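PDB 3A3J: PBP5 from Haemophilus influenzae, which removes C-terminal D-alanyl residues from the sugar-peptide precursors of the bacterial cell wall, as a serine D-alanyl-D-alanine carboxypeptidase. Local coordinates for residues Q268-G273 / A311-G316; V278-F283 / A334-M339. All blocks are in the same frame, centred on the assembly; numbering follows the deposited sequence.

In the fold
Both contacts lie in the beta-rich C-terminal domain, with centres about 12 Å apart, away from the catalytic residues. They share one mixed sheet, in which strand 264-271 has strand 277-281 on one side and the short outermost strand 309-310 on the other; strand 329-338 follows beyond 277-281. Along the chain the segments alternate: 268-273, 278-283, 311-316, then 334-339. Contact 1 ties the loop leaving strand 309-310 to residues 270-273, while contact 2 zips two antiparallel strands. The loop then runs back to contact 2, where Gly316 N probably hydrogen-bonds Val338 O, and Val270 packs on Val278, so the two contacts knit strands distant in sequence into one small domain.

Contact 1. Residues Q268-G273 / A311-G316; sequences QRVYYG and APLAKG
Ala311 meets residues 271-273 through both its backbone and its methyl group. Its N-H bonds to the carbonyl of Tyr271 (Ala311 N to Tyr271 O, 3.1 Å), with an N-H...O angle of 152°. Its methyl group also faces this segment: Ala311 CB sits 3.4 Å from Gly273 CA and equally close to the Tyr272 carbonyl oxygen. Small residues suit so tight a place: alanine contributes a single methyl, and Gly273 has no side chain to block it. The bond to Tyr271 continues, for one more residue, the parallel pairing of strand 264-271 with the short edge strand 309-310, where Tyr271 is also backbone-bonded to Leu309. Beyond it the chain turns off through the cis peptide before Pro312, whose first side-chain bond points away from 268-273. Leu313 then turns back inward, and its CD2 meets the branched end of Val270 tip to tip, 3.8 Å from Val270 CG1. Val270 CG1, placed anti to the backbone N (chi1 -178°), also lies against Ala311 N, so one valine covers both inward-facing residues of the loop. Val342 covers Ala311 and Leu313 as well. Farther on, Lys315 N is hydrogen-bonded to Asp341 OD1.

Contact 2. Residues V278-F283 / A334-M339; sequences VKLGAF and ANLQVM
Leu280 and Val338 face each other as a non-hydrogen-bonded pair on the buried face of two antiparallel strands, the leucine's CD2 coming 4.3 Å from Val338 CG2. Leu336 arrives at about a right angle to Leu280, its CD1 4.1 Å from Leu280 CB, and the side chains of Val278 and Val338 likewise cross, CG2 of the first touching CG1 of the second. Branched aliphatic residues suit this face, which Val270, Ile265, Leu313 and Ile319 help to cover.

The ladder itself rests on Gly281 and Gln337, the hydrogen-bonded pair. Gln337 N donates to Gly281 O almost straight (171°), and Gly281 N answers to Gln337 O, an atom less surely placed. Two residues along each strand, Met339 N bonds Lys279 O at 3.0 Å.

On the face opposite Leu280 and Val338, glycine at 281 has no side chain and leaves room for methionine. The flexible Met339 chain, folded back at chi2 (-62°), lays its sulfur against the bare backbone, 3.4 Å from Gly281 N. The same sulfur lies over the face of the Phe283 ring, 4.2 Å from its centroid, a Met-aromatic contact.

At the ring's edge stands the amide of Gln337, its plane nearly perpendicular to the ring (84°), with NE2 3.7 Å from Phe283 CD2. Its OE1 accepts a hydrogen bond from Phe283 N, 2.9 Å away, the donor tilted out of the carbonyl plane, while NE2 donates one to Gly316 O. A glutamine is thus apt: reaching two residues past the Gly281-Gln337 pair, it supplies both an acceptor and a donor. With both ends of its amide engaged, the side chain is probably fixed in its rotation, and the backbone N-H of Phe283 is satisfied.

Contact 1. Residues Q268-G273 / A311-G316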
loop_
_atom_site.group_PDB
_atom_site.type_symbol
_atom_site.label_atom_id
_atom_site.label_comp_id
_atom_site.label_asym_id
_atom_site.label_seq_id
_atom_site.Cartn_x
_atom_site.Cartn_y
_atom_site.Cartn_z
ATOM N N GLN A 268 11.015 34.717 -3.696
ATOM C CA GLN A 268 12.236 34.747 -4.464
ATOM C C GLN A 268 12.160 35.852 -5.535
ATOM O O GLN A 268 11.097 36.063 -6.169
ATOM C CB GLN A 268 12.378 33.400 -5.163
ATOM C CG GLN A 268 13.603 33.263 -5.991
ATOM C CD GLN A 268 14.732 32.612 -5.230
ATOM O OE1 GLN A 268 14.709 32.520 -3.996
ATOM N NE2 GLN A 268 15.736 32.138 -5.968
ATOM N N ARG A 269 13.289 36.529 -5.760
ATOM C CA ARG A 269 13.321 37.655 -6.684
ATOM C C ARG A 269 13.133 37.074 -8.096
ATOM O O ARG A 269 13.603 35.989 -8.386
ATOM C CB ARG A 269 14.677 38.385 -6.530
ATOM C CG ARG A 269 15.112 39.195 -7.768
ATOM C CD ARG A 269 16.098 40.370 -7.453
ATOM N NE ARG A 269 15.531 41.666 -7.884
ATOM C CZ ARG A 269 16.203 42.819 -8.026
ATOM N NH1 ARG A 269 17.505 42.898 -7.797
ATOM N NH2 ARG A 269 15.559 43.916 -8.415
ATOM N N VAL A 270 12.440 37.780 -8.966
ATOM C CA VAL A 270 12.290 37.372 -10.382
ATOM C C VAL A 270 12.783 38.497 -11.353
ATOM O O VAL A 270 12.497 39.689 -11.132
ATOM C CB VAL A 270 10.819 37.094 -10.696
ATOM C CG1 VAL A 270 10.642 36.599 -12.178
ATOM C CG2 VAL A 270 10.305 36.043 -9.732
ATOM N N TYR A 271 13.477 38.125 -12.429
ATOM C CA TYR A 271 14.016 39.125 -13.360
ATOM C C TYR A 271 13.096 39.308 -14.545
ATOM O O TYR A 271 12.626 38.324 -15.155
ATOM C CB TYR A 271 15.425 38.720 -13.827
ATOM C CG TYR A 271 16.392 38.910 -12.701
ATOM C CD1 TYR A 271 16.603 37.911 -11.769
ATOM C CD2 TYR A 271 16.998 40.134 -12.507
ATOM C CE1 TYR A 271 17.450 38.107 -10.692
ATOM C CE2 TYR A 271 17.841 40.356 -11.471
ATOM C CZ TYR A 271 18.077 39.328 -10.550
ATOM O OH TYR A 271 18.943 39.553 -9.500
ATOM N N TYR A 272 12.777 40.572 -14.822
ATOM C CA TYR A 272 12.121 40.894 -16.096
ATOM C C TYR A 272 10.669 40.356 -16.241
ATOM O O TYR A 272 10.337 39.778 -17.263
ATOM C CB TYR A 272 12.963 40.307 -17.253
ATOM C CG TYR A 272 14.451 40.620 -17.214
ATOM C CD1 TYR A 272 14.921 41.915 -16.919
ATOM C CD2 TYR A 272 15.374 39.646 -17.502
ATOM C CE1 TYR A 272 16.311 42.212 -16.917
ATOM C CE2 TYR A 272 16.756 39.924 -17.505
ATOM C CZ TYR A 272 17.187 41.210 -17.206
ATOM O OH TYR A 272 18.500 41.471 -17.196
ATOM N N GLY A 273 9.808 40.515 -15.237
ATOM C CA GLY A 273 8.423 40.024 -15.383
ATOM C C GLY A 273 7.428 40.971 -14.756
ATOM O O GLY A 273 7.816 42.057 -14.317
ATOM N N ALA A 311 11.287 35.539 -15.510
ATOM C CA ALA A 311 9.944 35.449 -16.143
ATOM C C ALA A 311 10.077 34.994 -17.593
ATOM O O ALA A 311 11.176 35.106 -18.166
ATOM C CB ALA A 311 9.191 36.786 -16.061
ATOM N N PRO A 312 9.009 34.388 -18.192
ATOM C CA PRO A 312 7.700 34.035 -17.631
ATOM C C PRO A 312 7.829 32.860 -16.657
ATOM O O PRO A 312 8.614 31.939 -16.881
ATOM C CB PRO A 312 6.897 33.589 -18.891
ATOM C CG PRO A 312 7.911 32.920 -19.741
ATOM C CD PRO A 312 9.166 33.806 -19.556
ATOM N N LEU A 313 7.066 32.904 -15.582
ATOM C CA LEU A 313 6.936 31.756 -14.656
ATOM C C LEU A 313 5.472 31.221 -14.532
ATOM O O LEU A 313 4.549 31.986 -14.232
ATOM C CB LEU A 313 7.411 32.197 -13.293
ATOM C CG LEU A 313 8.839 31.905 -12.836
ATOM C CD1 LEU A 313 9.724 31.571 -13.928
ATOM C CD2 LEU A 313 9.368 33.028 -12.004
ATOM N N ALA A 314 5.298 29.909 -14.679
ATOM C CA ALA A 314 3.966 29.245 -14.579
ATOM C C ALA A 314 3.693 28.676 -13.160
ATOM O O ALA A 314 4.558 28.051 -12.540
ATOM C CB ALA A 314 3.872 28.110 -15.623
ATOM N N LYS A 315 2.503 28.931 -12.627
ATOM C CA LYS A 315 2.087 28.355 -11.349
ATOM C C LYS A 315 2.250 26.831 -11.391
ATOM O O LYS A 315 1.934 26.216 -12.377
ATOM C CB LYS A 315 0.636 28.739 -11.033
ATOM C CG LYS A 315 0.189 28.225 -9.660
ATOM C CD LYS A 315 -1.267 28.298 -9.433
ATOM C CE LYS A 315 -1.646 29.705 -9.135
ATOM N NZ LYS A 315 -2.786 29.587 -8.203
ATOM N N GLY A 316 2.841 26.243 -10.352
ATOM C CA GLY A 316 3.189 24.812 -10.333
ATOM C C GLY A 316 4.549 24.455 -10.882
ATOM O O GLY A 316 5.042 23.342 -10.719
#

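Contact 2. Residues V278-F283 / A334-M339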
loop_
_atom_site.group_PDB
_atom_site.type_symbol
_atom_site.label_atom_id
_atom_site.label_comp_id
_atom_site.label_asym_id
_atom_site.label_seq_id
_atom_site.Cartn_x
_atom_site.Cartn_y
_atom_site.Cartn_z
ATOM N N VAL A 278 8.432 36.286 -6.376
ATOM C CA VAL A 278 7.469 35.182 -6.519
ATOM C C VAL A 278 7.563 34.304 -5.277
ATOM O O VAL A 278 8.628 34.217 -4.634
ATOM C CB VAL A 278 7.600 34.404 -7.867
ATOM C CG1 VAL A 278 8.780 33.512 -7.914
ATOM C CG2 VAL A 278 6.356 33.596 -8.128
ATOM N N LYS A 279 6.416 33.717 -4.914
ATOM C CA LYS A 279 6.307 32.841 -3.767
ATOM C C LYS A 279 6.659 31.455 -4.219
ATOM O O LYS A 279 6.290 31.046 -5.322
ATOM C CB LYS A 279 4.878 32.903 -3.233
ATOM C CG LYS A 279 4.603 34.197 -2.492
ATOM C CD LYS A 279 5.502 34.260 -1.231
ATOM C CE LYS A 279 4.826 34.937 -0.030
ATOM N NZ LYS A 279 5.412 36.283 0.192
ATOM N N LEU A 280 7.406 30.746 -3.395
ATOM C CA LEU A 280 7.789 29.371 -3.666
ATOM C C LEU A 280 7.144 28.462 -2.622
ATOM O O LEU A 280 6.851 28.907 -1.517
ATOM C CB LEU A 280 9.319 29.230 -3.567
ATOM C CG LEU A 280 10.145 30.171 -4.506
ATOM C CD1 LEU A 280 11.607 29.951 -4.323
ATOM C CD2 LEU A 280 9.697 30.074 -6.002
ATOM N N GLY A 281 6.996 27.187 -2.950
ATOM C CA GLY A 281 6.464 26.191 -2.019
ATOM C C GLY A 281 6.281 24.889 -2.756
ATOM O O GLY A 281 7.059 24.605 -3.692
ATOM N N ALA A 282 5.245 24.124 -2.348
ATOM C CA ALA A 282 4.882 22.801 -2.921
ATOM C C ALA A 282 3.351 22.668 -2.955
ATOM O O ALA A 282 2.636 23.116 -2.054
ATOM C CB ALA A 282 5.518 21.640 -2.133
ATOM N N PHE A 283 2.835 22.123 -4.043
ATOM C CA PHE A 283 1.393 21.936 -4.153
ATOM C C PHE A 283 0.940 20.588 -3.524
ATOM O O PHE A 283 -0.260 20.290 -3.481
ATOM C CB PHE A 283 0.910 22.150 -5.611
ATOM C CG PHE A 283 0.817 23.610 -5.991
ATOM C CD1 PHE A 283 -0.205 24.426 -5.459
ATOM C CD2 PHE A 283 1.813 24.202 -6.752
ATOM C CE1 PHE A 283 -0.280 25.805 -5.763
ATOM C CE2 PHE A 283 1.765 25.547 -7.071
ATOM C CZ PHE A 283 0.707 26.365 -6.571
ATOM N N ALA A 334 12.992 17.189 -2.166
ATOM C CA ALA A 334 11.633 17.326 -2.656
ATOM C C ALA A 334 11.560 18.567 -3.529
ATOM O O ALA A 334 12.200 19.566 -3.232
ATOM C CB ALA A 334 10.705 17.495 -1.510
ATOM N N ASN A 335 10.745 18.526 -4.569
ATOM C CA ASN A 335 10.650 19.628 -5.485
ATOM C C ASN A 335 10.159 20.900 -4.848
ATOM O O ASN A 335 9.445 20.873 -3.881
ATOM C CB ASN A 335 9.771 19.266 -6.685
ATOM C CG ASN A 335 10.385 18.200 -7.514
ATOM O OD1 ASN A 335 11.603 17.950 -7.447
ATOM N ND2 ASN A 335 9.575 17.558 -8.311
ATOM N N LEU A 336 10.573 22.017 -5.424
ATOM C CA LEU A 336 10.113 23.333 -4.996
ATOM C C LEU A 336 9.473 23.960 -6.205
ATOM O O LEU A 336 10.045 23.939 -7.290
ATOM C CB LEU A 336 11.318 24.146 -4.589
ATOM C CG LEU A 336 11.129 25.489 -3.927
ATOM C CD1 LEU A 336 10.292 25.401 -2.661
ATOM C CD2 LEU A 336 12.545 25.996 -3.605
ATOM N N GLN A 337 8.302 24.536 -6.030
ATOM C CA GLN A 337 7.588 25.063 -7.165
ATOM C C GLN A 337 7.228 26.516 -7.003
ATOM O O GLN A 337 7.147 27.061 -5.896
ATOM C CB GLN A 337 6.289 24.267 -7.453
ATOM C CG GLN A 337 6.430 22.759 -7.585
ATOM C CD GLN A 337 5.068 22.072 -7.342
ATOM O OE1 GLN A 337 4.730 21.745 -6.201
ATOM N NE2 GLN A 337 4.253 21.946 -8.401
ATOM N N VAL A 338 6.995 27.140 -8.146
ATOM C CA VAL A 338 6.486 28.487 -8.194
ATOM C C VAL A 338 4.971 28.386 -7.848
ATOM O O VAL A 338 4.275 27.488 -8.326
ATOM C CB VAL A 338 6.741 29.037 -9.652
ATOM C CG1 VAL A 338 5.982 30.353 -9.923
ATOM C CG2 VAL A 338 8.290 29.137 -9.939
ATOM N N MET A 339 4.470 29.291 -7.025
ATOM C CA MET A 339 3.123 29.170 -6.457
ATOM C C MET A 339 2.111 30.064 -7.163
ATOM O O MET A 339 0.911 29.787 -7.132
ATOM C CB MET A 339 3.120 29.571 -4.985
ATOM C CG MET A 339 4.101 28.822 -4.159
ATOM S SD MET A 339 3.798 27.017 -4.117
ATOM C CE MET A 339 4.620 26.443 -5.568
#